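Local coordinates for putative cell adhesion protein (Bacteroides thetaiotaomicron, PDB 4DGU) that probably serves as a fimbrillin-like cell adhesion protein related to the subunits of Bacteroides pili, and binds zinc ions, at residues E174-K179 against V185-L190; V130-L135 against V148-K153; Q210-V215 against V228-K233; N38-G43 against E106-T111. All blocks are in the same frame, centred on the assembly; numbering follows the deposited sequence.

Interaction 1. Residues E174-K179 against V185-L190; sequences ENIEVK and VTTNVL. With ZN (zinc ion), chain C.
The hydroxyl of Thr-187 ties its segment to the backbone of Glu-177 and Lys-179, where the chain passes from one sheet to the other of a beta-sandwich in the fimbrillin-like fold. Strand 173-177 pairs with strand 147-159, whereas strand 188-189 pairs with strand 120-135. Across the step between sheets the main link is Thr-187. Thr-187 OG1 accepts from Lys-179 N at 3.0 Å, with an N-H...O angle of 162°, and donates a weak bond of 3.4 Å to the carbonyl O of Glu-177. With OG1 opposite its own carbonyl carbon (chi1 -62°), the hydroxyl faces the 177-179 backbone while Thr-187 CG2 turns to Ile-176, whose CG2 it meets at 3.9 Å. Lys-179 crosses the threonine side chain at about a right angle, its CB lying 3.3 Å from the carbonyl O of Val-185 in the more exposed part of the contact. A valine in place of Thr-187 could still pack on Ile-176 but would probably leave the N-H of Lys-179 without its acceptor. Near the start of strand 173-177, beyond the touching residues, Glu-174 OE2 binds a zinc ion at 1.9 Å, and Glu-155 supplies a second carboxylate to that metal. Near Thr-187 a water completes the join: it donates to Lys-179 O at 2.7 Å and accepts from Thr-187 N at 2.9 Å.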
loop_
_atom_site.group_PDB
_atom_site.type_symbol
_atom_site.label_atom_id
_atom_site.label_comp_id
_atom_site.label_asym_id
_atom_site.label_seq_id
_atom_site.Cartn_x
_atom_site.Cartn_y
_atom_site.Cartn_z
ATOM N N GLU A 174 -1.770 27.195 -2.632
ATOM C CA GLU A 174 -2.579 28.231 -1.967
ATOM C C GLU A 174 -3.306 27.667 -0.776
ATOM O O GLU A 174 -3.686 26.499 -0.807
ATOM C CB GLU A 174 -3.625 28.827 -2.928
ATOM C CG GLU A 174 -3.106 29.294 -4.275
ATOM C CD GLU A 174 -4.135 30.054 -5.080
ATOM O OE1 GLU A 174 -5.346 29.760 -4.945
ATOM O OE2 GLU A 174 -3.727 30.987 -5.806
ATOM N N ASN A 175 -3.598 28.505 0.220
ATOM C CA ASN A 175 -4.344 28.061 1.396
ATOM C C ASN A 175 -5.832 28.099 1.126
ATOM O O ASN A 175 -6.392 29.129 0.749
ATOM C CB ASN A 175 -3.988 28.854 2.656
ATOM C CG ASN A 175 -2.977 28.124 3.501
ATOM O OD1 ASN A 175 -3.324 27.288 4.341
ATOM N ND2 ASN A 175 -1.699 28.356 3.224
ATOM N N ILE A 176 -6.450 26.939 1.299
ATOM C CA ILE A 176 -7.874 26.669 1.097
ATOM C C ILE A 176 -8.464 26.242 2.443
ATOM O O ILE A 176 -7.998 25.258 3.011
ATOM C CB ILE A 176 -8.057 25.554 -0.003
ATOM C CG1 ILE A 176 -7.320 25.910 -1.338
ATOM C CG2 ILE A 176 -9.544 25.248 -0.257
ATOM C CD1 ILE A 176 -6.485 24.745 -1.965
ATOM N N GLU A 177 -9.467 26.975 2.954
ATOM C CA GLU A 177 -10.138 26.576 4.191
ATOM C C GLU A 177 -11.135 25.425 3.881
ATOM O O GLU A 177 -11.831 25.459 2.855
ATOM C CB GLU A 177 -10.842 27.756 4.862
ATOM C CG GLU A 177 -11.091 27.519 6.344
ATOM C CD GLU A 177 -11.934 28.541 7.088
ATOM O OE1 GLU A 177 -12.048 29.699 6.619
ATOM O OE2 GLU A 177 -12.451 28.185 8.172
ATOM N N VAL A 178 -11.160 24.401 4.757
ATOM C CA VAL A 178 -11.994 23.212 4.587
ATOM C C VAL A 178 -13.272 23.373 5.410
ATOM O O VAL A 178 -13.232 23.683 6.597
ATOM C CB VAL A 178 -11.215 21.900 4.917
ATOM C CG1 VAL A 178 -12.059 20.650 4.648
ATOM C CG2 VAL A 178 -9.934 21.818 4.113
ATOM N N LYS A 179 -14.407 23.188 4.754
ATOM C CA LYS A 179 -15.725 23.262 5.376
ATOM C C LYS A 179 -16.055 21.963 6.117
ATOM O O LYS A 179 -15.660 20.871 5.682
ATOM C CB LYS A 179 -16.810 23.519 4.301
ATOM C CG LYS A 179 -16.547 24.745 3.441
ATOM C CD LYS A 179 -17.785 25.629 3.355
ATOM C CE LYS A 179 -17.491 26.935 2.654
ATOM N NZ LYS A 179 -18.521 27.974 2.953
ATOM N N VAL A 185 -21.845 22.485 2.378
ATOM C CA VAL A 185 -21.078 22.672 1.145
ATOM C C VAL A 185 -19.755 21.961 1.384
ATOM O O VAL A 185 -19.169 22.107 2.467
ATOM C CB VAL A 185 -20.887 24.145 0.711
ATOM C CG1 VAL A 185 -20.177 24.229 -0.652
ATOM C CG2 VAL A 185 -22.219 24.900 0.682
ATOM N N THR A 186 -19.346 21.110 0.432
ATOM C CA THR A 186 -18.136 20.328 0.561
ATOM C C THR A 186 -17.007 21.014 -0.196
ATOM O O THR A 186 -17.150 21.325 -1.392
ATOM C CB THR A 186 -18.375 18.875 0.078
ATOM O OG1 THR A 186 -19.564 18.359 0.672
ATOM C CG2 THR A 186 -17.242 17.952 0.456
ATOM N N THR A 187 -15.882 21.251 0.507
ATOM C CA THR A 187 -14.672 21.779 -0.115
ATOM C C THR A 187 -14.149 20.720 -1.090
ATOM O O THR A 187 -13.877 19.590 -0.688
ATOM C CB THR A 187 -13.606 22.141 0.922
ATOM O OG1 THR A 187 -14.093 23.176 1.786
ATOM C CG2 THR A 187 -12.301 22.590 0.265
ATOM N N ASN A 188 -14.073 21.077 -2.371
ATOM C CA ASN A 188 -13.520 20.202 -3.396
ATOM C C ASN A 188 -12.176 20.746 -3.839
ATOM O O ASN A 188 -12.013 21.957 -3.964
ATOM C CB ASN A 188 -14.463 20.037 -4.582
ATOM C CG ASN A 188 -15.443 18.907 -4.455
ATOM O OD1 ASN A 188 -15.449 18.011 -5.287
ATOM N ND2 ASN A 188 -16.364 18.955 -3.480
ATOM N N VAL A 189 -11.188 19.859 -4.010
ATOM C CA VAL A 189 -9.858 20.284 -4.461
ATOM C C VAL A 189 -9.636 19.708 -5.854
ATOM O O VAL A 189 -10.342 18.787 -6.277
ATOM C CB VAL A 189 -8.702 19.956 -3.470
ATOM C CG1 VAL A 189 -8.829 20.761 -2.174
ATOM C CG2 VAL A 189 -8.593 18.459 -3.187
ATOM N N LEU A 190 -8.687 20.272 -6.586
ATOM C CA LEU A 190 -8.436 19.770 -7.924
ATOM C C LEU A 190 -7.516 18.553 -7.857
ATOM O O LEU A 190 -6.682 18.508 -6.947
ATOM C CB LEU A 190 -7.860 20.861 -8.836
ATOM C CG LEU A 190 -8.687 22.145 -9.019
ATOM C CD1 LEU A 190 -7.923 23.160 -9.830
ATOM C CD2 LEU A 190 -10.046 21.867 -9.693
HETATM ZN ZN ZN C . -4.684 30.919 -7.424
HETATM O O HOH W 1 -15.587 19.965 3.097
#

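Interaction 2. Residues V130-L135 against V148-K153; sequences VPVIIL and VELSLK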
loop_
_atom_site.group_PDB
_atom_site.type_symbol
_atom_site.label_atom_id
_atom_site.label_comp_id
_atom_site.label_asym_id
_atom_site.label_seq_id
_atom_site.Cartn_x
_atom_site.Cartn_y
_atom_site.Cartn_z
ATOM N N VAL A 130 -12.073 16.594 -6.110
ATOM C CA VAL A 130 -11.836 15.707 -4.971
ATOM C C VAL A 130 -12.449 16.313 -3.685
ATOM O O VAL A 130 -11.907 17.297 -3.190
ATOM C CB VAL A 130 -10.299 15.391 -4.809
ATOM C CG1 VAL A 130 -10.015 14.462 -3.625
ATOM C CG2 VAL A 130 -9.705 14.809 -6.104
ATOM N N PRO A 131 -13.567 15.770 -3.130
ATOM C CA PRO A 131 -14.102 16.326 -1.870
ATOM C C PRO A 131 -13.172 16.077 -0.691
ATOM O O PRO A 131 -12.412 15.089 -0.655
ATOM C CB PRO A 131 -15.429 15.581 -1.662
ATOM C CG PRO A 131 -15.672 14.788 -2.862
ATOM C CD PRO A 131 -14.373 14.622 -3.585
ATOM N N VAL A 132 -13.225 16.991 0.270
ATOM C CA VAL A 132 -12.417 16.935 1.485
ATOM C C VAL A 132 -13.360 16.844 2.688
ATOM O O VAL A 132 -14.239 17.699 2.846
ATOM C CB VAL A 132 -11.432 18.144 1.612
ATOM C CG1 VAL A 132 -10.474 17.940 2.788
ATOM C CG2 VAL A 132 -10.652 18.370 0.317
ATOM N N ILE A 133 -13.176 15.809 3.525
ATOM C CA ILE A 133 -13.989 15.645 4.733
ATOM C C ILE A 133 -13.110 15.726 5.967
ATOM O O ILE A 133 -12.019 15.161 5.986
ATOM C CB ILE A 133 -14.868 14.362 4.733
ATOM C CG1 ILE A 133 -14.034 13.065 4.643
ATOM C CG2 ILE A 133 -15.919 14.431 3.611
ATOM C CD1 ILE A 133 -14.822 11.818 4.917
ATOM N N ILE A 134 -13.592 16.429 6.993
ATOM C CA ILE A 134 -12.912 16.565 8.290
ATOM C C ILE A 134 -13.551 15.589 9.261
ATOM O O ILE A 134 -14.759 15.655 9.531
ATOM C CB ILE A 134 -12.880 18.010 8.895
ATOM C CG1 ILE A 134 -12.535 19.079 7.835
ATOM C CG2 ILE A 134 -11.901 18.079 10.115
ATOM C CD1 ILE A 134 -12.847 20.540 8.303
ATOM N N LEU A 135 -12.725 14.692 9.800
ATOM C CA LEU A 135 -13.199 13.678 10.740
ATOM C C LEU A 135 -12.460 13.759 12.057
ATOM O O LEU A 135 -11.290 14.167 12.105
ATOM C CB LEU A 135 -13.051 12.252 10.138
ATOM C CG LEU A 135 -13.541 12.049 8.706
ATOM C CD1 LEU A 135 -12.896 10.838 8.083
ATOM C CD2 LEU A 135 -15.047 11.993 8.636
ATOM N N VAL A 148 -9.510 24.432 9.851
ATOM C CA VAL A 148 -8.719 23.451 9.113
ATOM C C VAL A 148 -8.478 24.019 7.720
ATOM O O VAL A 148 -9.430 24.356 7.010
ATOM C CB VAL A 148 -9.373 22.024 9.048
ATOM C CG1 VAL A 148 -8.430 21.012 8.391
ATOM C CG2 VAL A 148 -9.799 21.532 10.435
ATOM N N GLU A 149 -7.199 24.116 7.337
ATOM C CA GLU A 149 -6.789 24.620 6.027
ATOM C C GLU A 149 -5.839 23.651 5.332
ATOM O O GLU A 149 -5.075 22.965 5.996
ATOM C CB GLU A 149 -6.089 25.974 6.176
ATOM C CG GLU A 149 -6.925 27.091 6.773
ATOM C CD GLU A 149 -6.124 28.363 6.980
ATOM O OE1 GLU A 149 -5.243 28.370 7.873
ATOM O OE2 GLU A 149 -6.355 29.341 6.231
ATOM N N LEU A 150 -5.857 23.631 4.000
ATOM C CA LEU A 150 -4.935 22.840 3.182
ATOM C C LEU A 150 -4.161 23.760 2.254
ATOM O O LEU A 150 -4.724 24.742 1.768
ATOM C CB LEU A 150 -5.672 21.783 2.336
ATOM C CG LEU A 150 -6.437 20.699 3.053
ATOM C CD1 LEU A 150 -7.177 19.830 2.037
ATOM C CD2 LEU A 150 -5.521 19.857 3.986
ATOM N N SER A 151 -2.894 23.454 1.996
ATOM C CA SER A 151 -2.073 24.241 1.077
ATOM C C SER A 151 -1.803 23.363 -0.140
ATOM O O SER A 151 -0.959 22.455 -0.098
ATOM C CB SER A 151 -0.790 24.739 1.739
ATOM O OG SER A 151 0.044 25.363 0.777
ATOM N N LEU A 152 -2.601 23.594 -1.199
ATOM C CA LEU A 152 -2.588 22.828 -2.443
ATOM C C LEU A 152 -2.679 23.730 -3.659
ATOM O O LEU A 152 -3.008 24.902 -3.541
ATOM C CB LEU A 152 -3.784 21.866 -2.455
ATOM C CG LEU A 152 -3.790 20.735 -1.438
ATOM C CD1 LEU A 152 -5.120 20.032 -1.441
ATOM C CD2 LEU A 152 -2.635 19.743 -1.683
ATOM N N LYS A 153 -2.441 23.165 -4.841
ATOM C CA LYS A 153 -2.555 23.891 -6.093
ATOM C C LYS A 153 -4.050 24.024 -6.403
ATOM O O LYS A 153 -4.820 23.061 -6.284
ATOM C CB LYS A 153 -1.747 23.186 -7.184
ATOM C CG LYS A 153 -0.251 23.277 -6.908
ATOM C CD LYS A 153 0.589 22.312 -7.719
ATOM C CE LYS A 153 1.959 22.114 -7.099
ATOM N NZ LYS A 153 2.705 23.391 -6.908
#
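Val-132 and Ile-134 meet Leu-150 and Val-148 methyl to methyl across the interface between two sheets. The paired residues run in opposite order along the two strands, with CA atoms 9.7 Å apart for Val-132 and Leu-150 and 8.1 Å for Ile-134 and Val-148, so only side chains bridge the distance. Leu-150 is extended, chi2 176°, and presents CD1 to both branches of Val-132, reaching CG1 at 3.9 Å and CG2 at 4.1 Å; the two side chains approach tip to tip. In the second pair the reach comes from the isoleucine. Ile-134 holds CG1 opposite its carbonyl carbon (chi1 -44°) and is extended beyond it, which carries CD1 to within 3.8 Å of Val-148 CG2. The shorter CG2 branch of Ile-134 touches the same methyl, Val-148 CG2, at 4.1 Å, giving it two neighbours. Val-178 packs against Val-132 and Ile-134, and Val-228 against Val-132 and Val-148, so all four residues are buried among aliphatic groups. Leu-150 also packs on Ile-239 of the third subunit. Alternate residues facing inward from two sheets and meeting through methyls, as here between strands 120-135 and 147-159, make up the core of a beta-sandwich.

Interaction 3. Residues Q210-V215 against V228-K233; sequences QKISAV and VRLSKK
Ile-212 sets its CD1 methyl against neighbouring methyls of Val-228 and Leu-230, and this one side chain carries the tightly packed part of the contact. Ile-212 CD1 lies 3.9 Å from Val-228 CG1 and 3.8 Å from Leu-230 CD2. Val-228 CG1 is also met by the other branch of the isoleucine, Ile-212 CG2, at 4.0 Å, the two side chains crossing at about a right angle. Ile-212 CG1 stands opposite the carbonyl carbon (chi1 -51°), which sends the longer branch forward to CD1 and leaves CG2 beside the carbonyl to close on the valine. Leu-230 starts off along the side of the contact, but its end comes nearer, the CD2 branch meeting the isoleucine. Val-148 packs on both Ile-212 and Val-228, and Ile-203 on Ile-212 and Leu-230, extending the apolar cluster over both sheets.

The solvent side is looser: Gln-210 and Lys-232 are exposed, and past the end of strand 225-230 the chain is held locally by a weak bond of 3.4 Å from Lys-233 N to Ser-231 OG. Lys-211 makes a salt bridge within the chain to Glu-199, one of the residues that bind zinc in crystals of this protein. Buried Arg-229 belongs instead to the subunit interface, where it forms a salt bridge with Asp-240 of the third subunit. The chemistry implies that apolar burial alone joins the two segments, while the third subunit is met by parallel backbone pairing, the Arg-229 salt bridge and some packing.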
loop_
_atom_site.group_PDB
_atom_site.type_symbol
_atom_site.label_atom_id
_atom_site.label_comp_id
_atom_site.label_asym_id
_atom_site.label_seq_id
_atom_site.Cartn_x
_atom_site.Cartn_y
_atom_site.Cartn_z
ATOM N N GLN A 210 -1.288 23.718 14.482
ATOM C CA GLN A 210 -0.643 22.411 14.434
ATOM C C GLN A 210 -0.614 21.957 12.996
ATOM O O GLN A 210 -1.451 22.383 12.197
ATOM C CB GLN A 210 -1.345 21.393 15.330
ATOM C CG GLN A 210 -1.115 21.656 16.807
ATOM C CD GLN A 210 -0.874 20.384 17.549
ATOM O OE1 GLN A 210 0.278 19.948 17.717
ATOM N NE2 GLN A 210 -1.965 19.744 17.966
ATOM N N LYS A 211 0.384 21.149 12.647
ATOM C CA LYS A 211 0.519 20.637 11.288
ATOM C C LYS A 211 -0.249 19.326 11.130
ATOM O O LYS A 211 -0.403 18.554 12.080
ATOM C CB LYS A 211 2.005 20.455 10.926
ATOM C CG LYS A 211 2.771 21.777 10.853
ATOM C CD LYS A 211 4.264 21.550 10.781
ATOM C CE LYS A 211 5.023 22.802 10.432
ATOM N NZ LYS A 211 6.478 22.531 10.295
ATOM N N ILE A 212 -0.773 19.112 9.930
ATOM C CA ILE A 212 -1.492 17.918 9.489
ATOM C C ILE A 212 -0.812 17.522 8.162
ATOM O O ILE A 212 -0.827 18.305 7.220
ATOM C CB ILE A 212 -3.035 18.140 9.347
ATOM C CG1 ILE A 212 -3.686 18.776 10.587
ATOM C CG2 ILE A 212 -3.739 16.856 8.973
ATOM C CD1 ILE A 212 -5.090 19.463 10.258
ATOM N N SER A 213 -0.164 16.369 8.095
ATOM C CA SER A 213 0.542 16.000 6.872
ATOM C C SER A 213 0.075 14.663 6.346
ATOM O O SER A 213 -0.544 13.865 7.070
ATOM C CB SER A 213 2.050 15.954 7.110
ATOM O OG SER A 213 2.500 17.150 7.721
ATOM N N ALA A 214 0.392 14.408 5.066
ATOM C CA ALA A 214 0.053 13.142 4.445
ATOM C C ALA A 214 1.020 12.088 4.935
ATOM O O ALA A 214 2.207 12.363 5.099
ATOM C CB ALA A 214 0.095 13.263 2.927
ATOM N N VAL A 215 0.507 10.906 5.217
ATOM C CA VAL A 215 1.313 9.792 5.693
ATOM C C VAL A 215 1.870 9.021 4.515
ATOM O O VAL A 215 2.958 8.465 4.599
ATOM C CB VAL A 215 0.538 8.859 6.664
ATOM C CG1 VAL A 215 0.377 9.512 8.031
ATOM C CG2 VAL A 215 -0.831 8.440 6.095
ATOM N N VAL A 228 -9.303 14.409 6.362
ATOM C CA VAL A 228 -8.479 15.064 7.350
ATOM C C VAL A 228 -8.956 14.458 8.666
ATOM O O VAL A 228 -10.108 14.675 9.054
ATOM C CB VAL A 228 -8.537 16.611 7.285
ATOM C CG1 VAL A 228 -7.724 17.249 8.399
ATOM C CG2 VAL A 228 -8.096 17.131 5.922
ATOM N N ARG A 229 -8.119 13.580 9.266
ATOM C CA ARG A 229 -8.413 12.875 10.526
ATOM C C ARG A 229 -7.611 13.452 11.700
ATOM O O ARG A 229 -6.420 13.188 11.854
ATOM C CB ARG A 229 -8.174 11.363 10.384
ATOM C CG ARG A 229 -9.113 10.527 11.270
ATOM C CD ARG A 229 -9.398 9.154 10.678
ATOM N NE ARG A 229 -8.176 8.442 10.270
ATOM C CZ ARG A 229 -7.859 8.148 9.011
ATOM N NH1 ARG A 229 -8.685 8.462 8.017
ATOM N NH2 ARG A 229 -6.721 7.516 8.738
ATOM N N LEU A 230 -8.289 14.277 12.502
ATOM C CA LEU A 230 -7.738 14.985 13.652
ATOM C C LEU A 230 -7.634 14.079 14.858
ATOM O O LEU A 230 -8.571 13.346 15.154
ATOM C CB LEU A 230 -8.599 16.232 14.009
ATOM C CG LEU A 230 -9.100 17.108 12.859
ATOM C CD1 LEU A 230 -10.104 18.131 13.354
ATOM C CD2 LEU A 230 -7.965 17.751 12.134
ATOM N N SER A 231 -6.481 14.131 15.551
ATOM C CA SER A 231 -6.203 13.384 16.779
ATOM C C SER A 231 -4.907 13.847 17.409
ATOM O O SER A 231 -4.155 14.630 16.806
ATOM C CB SER A 231 -6.131 11.881 16.529
ATOM O OG SER A 231 -4.964 11.527 15.810
ATOM N N LYS A 232 -4.620 13.312 18.612
ATOM C CA LYS A 232 -3.373 13.600 19.312
ATOM C C LYS A 232 -2.431 12.373 19.219
ATOM O O LYS A 232 -1.326 12.421 19.759
ATOM C CB LYS A 232 -3.646 14.004 20.774
ATOM C CG LYS A 232 -4.556 15.230 20.941
ATOM C CD LYS A 232 -4.754 15.600 22.409
ATOM C CE LYS A 232 -5.568 16.856 22.582
ATOM N NZ LYS A 232 -5.569 17.318 24.000
ATOM N N LYS A 233 -2.856 11.317 18.462
ATOM C CA LYS A 233 -2.149 10.032 18.267
ATOM C C LYS A 233 -0.697 10.152 17.792
ATOM O O LYS A 233 0.114 9.279 18.069
ATOM C CB LYS A 233 -2.882 9.177 17.221
ATOM C CG LYS A 233 -4.081 8.388 17.683
ATOM C CD LYS A 233 -4.671 7.662 16.460
ATOM C CE LYS A 233 -5.993 6.973 16.698
ATOM N NZ LYS A 233 -5.854 5.766 17.546
#

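Interaction 4. Residues N38-G43 against E106-T111; sequences NSITTG and EHLFGT. With ZN (zinc ion), chain D.
Ser-39 and Glu-106 point at each other and meet through their polar ends, while beside them Ile-40 and Leu-108 meet through methyl groups. Ser-39 OG donates a short hydrogen bond of 2.6 Å to Glu-106 OE2, arriving on the syn side of the carboxylate and 16° out of its plane. Glu-106 reaches it with CG wedged between its own backbone N and carbonyl carbon (chi1 69°), an arrangement that projects the otherwise extended chain toward the serine. The other oxygen, OE1, forms a salt bridge with Arg-127 NE, so the carboxylate is gripped at both oxygens and its rotation is restricted. The nearby positive charge is likely to favour the ionised form of Glu-106. With an alanine in place of Glu-106, the Ser-39 hydroxyl would probably lose its acceptor and the guanidinium of Arg-127 its carboxylate mate.

The apolar half is a tip-to-tip approach: Ile-40 CD1 reaches Leu-108 CD1 at 3.7 Å, with Ile-40 CG1 close behind at 3.9 Å. Leu-108 CD1 also lies 4.1 Å from Ser-39 CB, joining the two halves. Between Glu-106 and Leu-108, His-107 stays well clear of the 38-43 segment and uses NE2 to bind a zinc ion at 2.2 Å, with two waters on the same metal. Strand 108-114 runs between strands 77-83 and 120-135, and segment 38-43, in the region of the weakly bonded helix 36-39, lies against this sheet, where Tyr-83 and Phe-125 touch both Ile-40 and Leu-108.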
loop_
_atom_site.group_PDB
_atom_site.type_symbol
_atom_site.label_atom_id
_atom_site.label_comp_id
_atom_site.label_asym_id
_atom_site.label_seq_id
_atom_site.Cartn_x
_atom_site.Cartn_y
_atom_site.Cartn_z
ATOM N N ASN A 38 -27.753 14.075 -5.066
ATOM C CA ASN A 38 -27.826 14.987 -3.907
ATOM C C ASN A 38 -27.299 16.389 -4.283
ATOM O O ASN A 38 -27.648 17.358 -3.624
ATOM C CB ASN A 38 -27.073 14.423 -2.689
ATOM C CG ASN A 38 -27.786 13.286 -1.980
ATOM O OD1 ASN A 38 -28.766 12.705 -2.468
ATOM N ND2 ASN A 38 -27.302 12.938 -0.804
ATOM N N SER A 39 -26.499 16.490 -5.362
ATOM C CA SER A 39 -25.955 17.743 -5.918
ATOM C C SER A 39 -26.839 18.255 -7.031
ATOM O O SER A 39 -27.226 19.423 -7.033
ATOM C CB SER A 39 -24.553 17.514 -6.467
ATOM O OG SER A 39 -23.653 17.225 -5.412
ATOM N N ILE A 40 -27.168 17.370 -7.982
ATOM C CA ILE A 40 -27.998 17.711 -9.130
ATOM C C ILE A 40 -29.446 17.328 -8.808
ATOM O O ILE A 40 -29.944 16.268 -9.188
ATOM C CB ILE A 40 -27.462 17.102 -10.445
ATOM C CG1 ILE A 40 -25.917 17.073 -10.461
ATOM C CG2 ILE A 40 -28.041 17.876 -11.638
ATOM C CD1 ILE A 40 -25.302 16.196 -11.505
ATOM N N THR A 41 -30.099 18.218 -8.067
ATOM C CA THR A 41 -31.485 18.076 -7.627
ATOM C C THR A 41 -32.418 18.769 -8.641
ATOM O O THR A 41 -31.952 19.389 -9.606
ATOM C CB THR A 41 -31.639 18.632 -6.198
ATOM O OG1 THR A 41 -31.212 19.999 -6.174
ATOM C CG2 THR A 41 -30.868 17.814 -5.160
ATOM N N THR A 42 -33.744 18.642 -8.434
ATOM C CA THR A 42 -34.738 19.277 -9.297
ATOM C C THR A 42 -34.486 20.796 -9.276
ATOM O O THR A 42 -34.246 21.380 -8.209
ATOM C CB THR A 42 -36.165 18.880 -8.876
ATOM O OG1 THR A 42 -36.260 17.454 -8.854
ATOM C CG2 THR A 42 -37.234 19.439 -9.812
ATOM N N GLY A 43 -34.469 21.383 -10.473
ATOM C CA GLY A 43 -34.235 22.808 -10.653
ATOM C C GLY A 43 -32.797 23.158 -10.966
ATOM O O GLY A 43 -32.518 24.278 -11.392
ATOM N N GLU A 106 -17.426 21.781 -6.487
ATOM C CA GLU A 106 -17.325 20.487 -7.165
ATOM C C GLU A 106 -17.684 20.603 -8.655
ATOM O O GLU A 106 -18.499 21.460 -9.023
ATOM C CB GLU A 106 -18.267 19.449 -6.509
ATOM C CG GLU A 106 -19.757 19.706 -6.707
ATOM C CD GLU A 106 -20.719 18.750 -6.031
ATOM O OE1 GLU A 106 -20.301 17.640 -5.621
ATOM O OE2 GLU A 106 -21.910 19.121 -5.914
ATOM N N HIS A 107 -17.090 19.726 -9.490
ATOM C CA HIS A 107 -17.351 19.650 -10.914
ATOM C C HIS A 107 -17.558 18.204 -11.290
ATOM O O HIS A 107 -16.731 17.332 -10.980
ATOM C CB HIS A 107 -16.230 20.302 -11.730
ATOM C CG HIS A 107 -16.258 21.799 -11.642
ATOM N ND1 HIS A 107 -17.193 22.548 -12.358
ATOM C CD2 HIS A 107 -15.531 22.629 -10.864
ATOM C CE1 HIS A 107 -16.976 23.800 -12.017
ATOM N NE2 HIS A 107 -15.988 23.899 -11.121
ATOM N N LEU A 108 -18.723 17.943 -11.872
ATOM C CA LEU A 108 -19.170 16.612 -12.269
ATOM C C LEU A 108 -19.349 16.540 -13.786
ATOM O O LEU A 108 -19.708 17.524 -14.452
ATOM C CB LEU A 108 -20.478 16.206 -11.529
ATOM C CG LEU A 108 -20.727 16.798 -10.099
ATOM C CD1 LEU A 108 -22.135 16.499 -9.618
ATOM C CD2 LEU A 108 -19.779 16.258 -9.092
ATOM N N PHE A 109 -19.037 15.365 -14.322
ATOM C CA PHE A 109 -19.143 15.078 -15.736
ATOM C C PHE A 109 -19.867 13.763 -15.904
ATOM O O PHE A 109 -19.476 12.765 -15.304
ATOM C CB PHE A 109 -17.762 15.068 -16.417
ATOM C CG PHE A 109 -17.852 14.877 -17.905
ATOM C CD1 PHE A 109 -18.261 15.917 -18.731
ATOM C CD2 PHE A 109 -17.584 13.641 -18.482
ATOM C CE1 PHE A 109 -18.374 15.733 -20.102
ATOM C CE2 PHE A 109 -17.686 13.465 -19.853
ATOM C CZ PHE A 109 -18.068 14.516 -20.655
ATOM N N GLY A 110 -20.948 13.783 -16.685
ATOM C CA GLY A 110 -21.770 12.605 -16.906
ATOM C C GLY A 110 -21.854 12.193 -18.353
ATOM O O GLY A 110 -21.651 13.011 -19.252
ATOM N N THR A 111 -22.100 10.901 -18.584
ATOM C CA THR A 111 -22.284 10.335 -19.924
ATOM C C THR A 111 -23.439 9.370 -19.865
ATOM O O THR A 111 -23.759 8.819 -18.809
ATOM C CB THR A 111 -21.013 9.656 -20.505
ATOM O OG1 THR A 111 -20.725 8.482 -19.776
ATOM C CG2 THR A 111 -19.782 10.537 -20.476
HETATM ZN ZN ZN D . -15.363 25.720 -10.139
HETATM O O HOH W 2 -13.703 26.612 -11.431
HETATM O O HOH W 3 -14.525 25.099 -8.157
#

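Along the chain the order is interaction 4, 2, 1 and 3, counted by where each closes, and all four reach the mixed sheet that contains strand 120-135. Interactions 1 and 2 are closest, with centres about 5 Å apart; the centres of interactions 2 and 3 are about 12 Å apart, and strand 120-135 of interaction 2 pairs with 225-230. These three join the mixed sheet to the antiparallel sheet around strand 147-159, forming a continuous sandwich core. Interaction 4 has its centre about 31 Å from that of interaction 3, but strand 108-114 pairs with 120-135. That long strand therefore connects interaction 4 with interactions 2 and 3 on the opposite side of the chain's centre, where interaction 3 meets a neighbouring subunit.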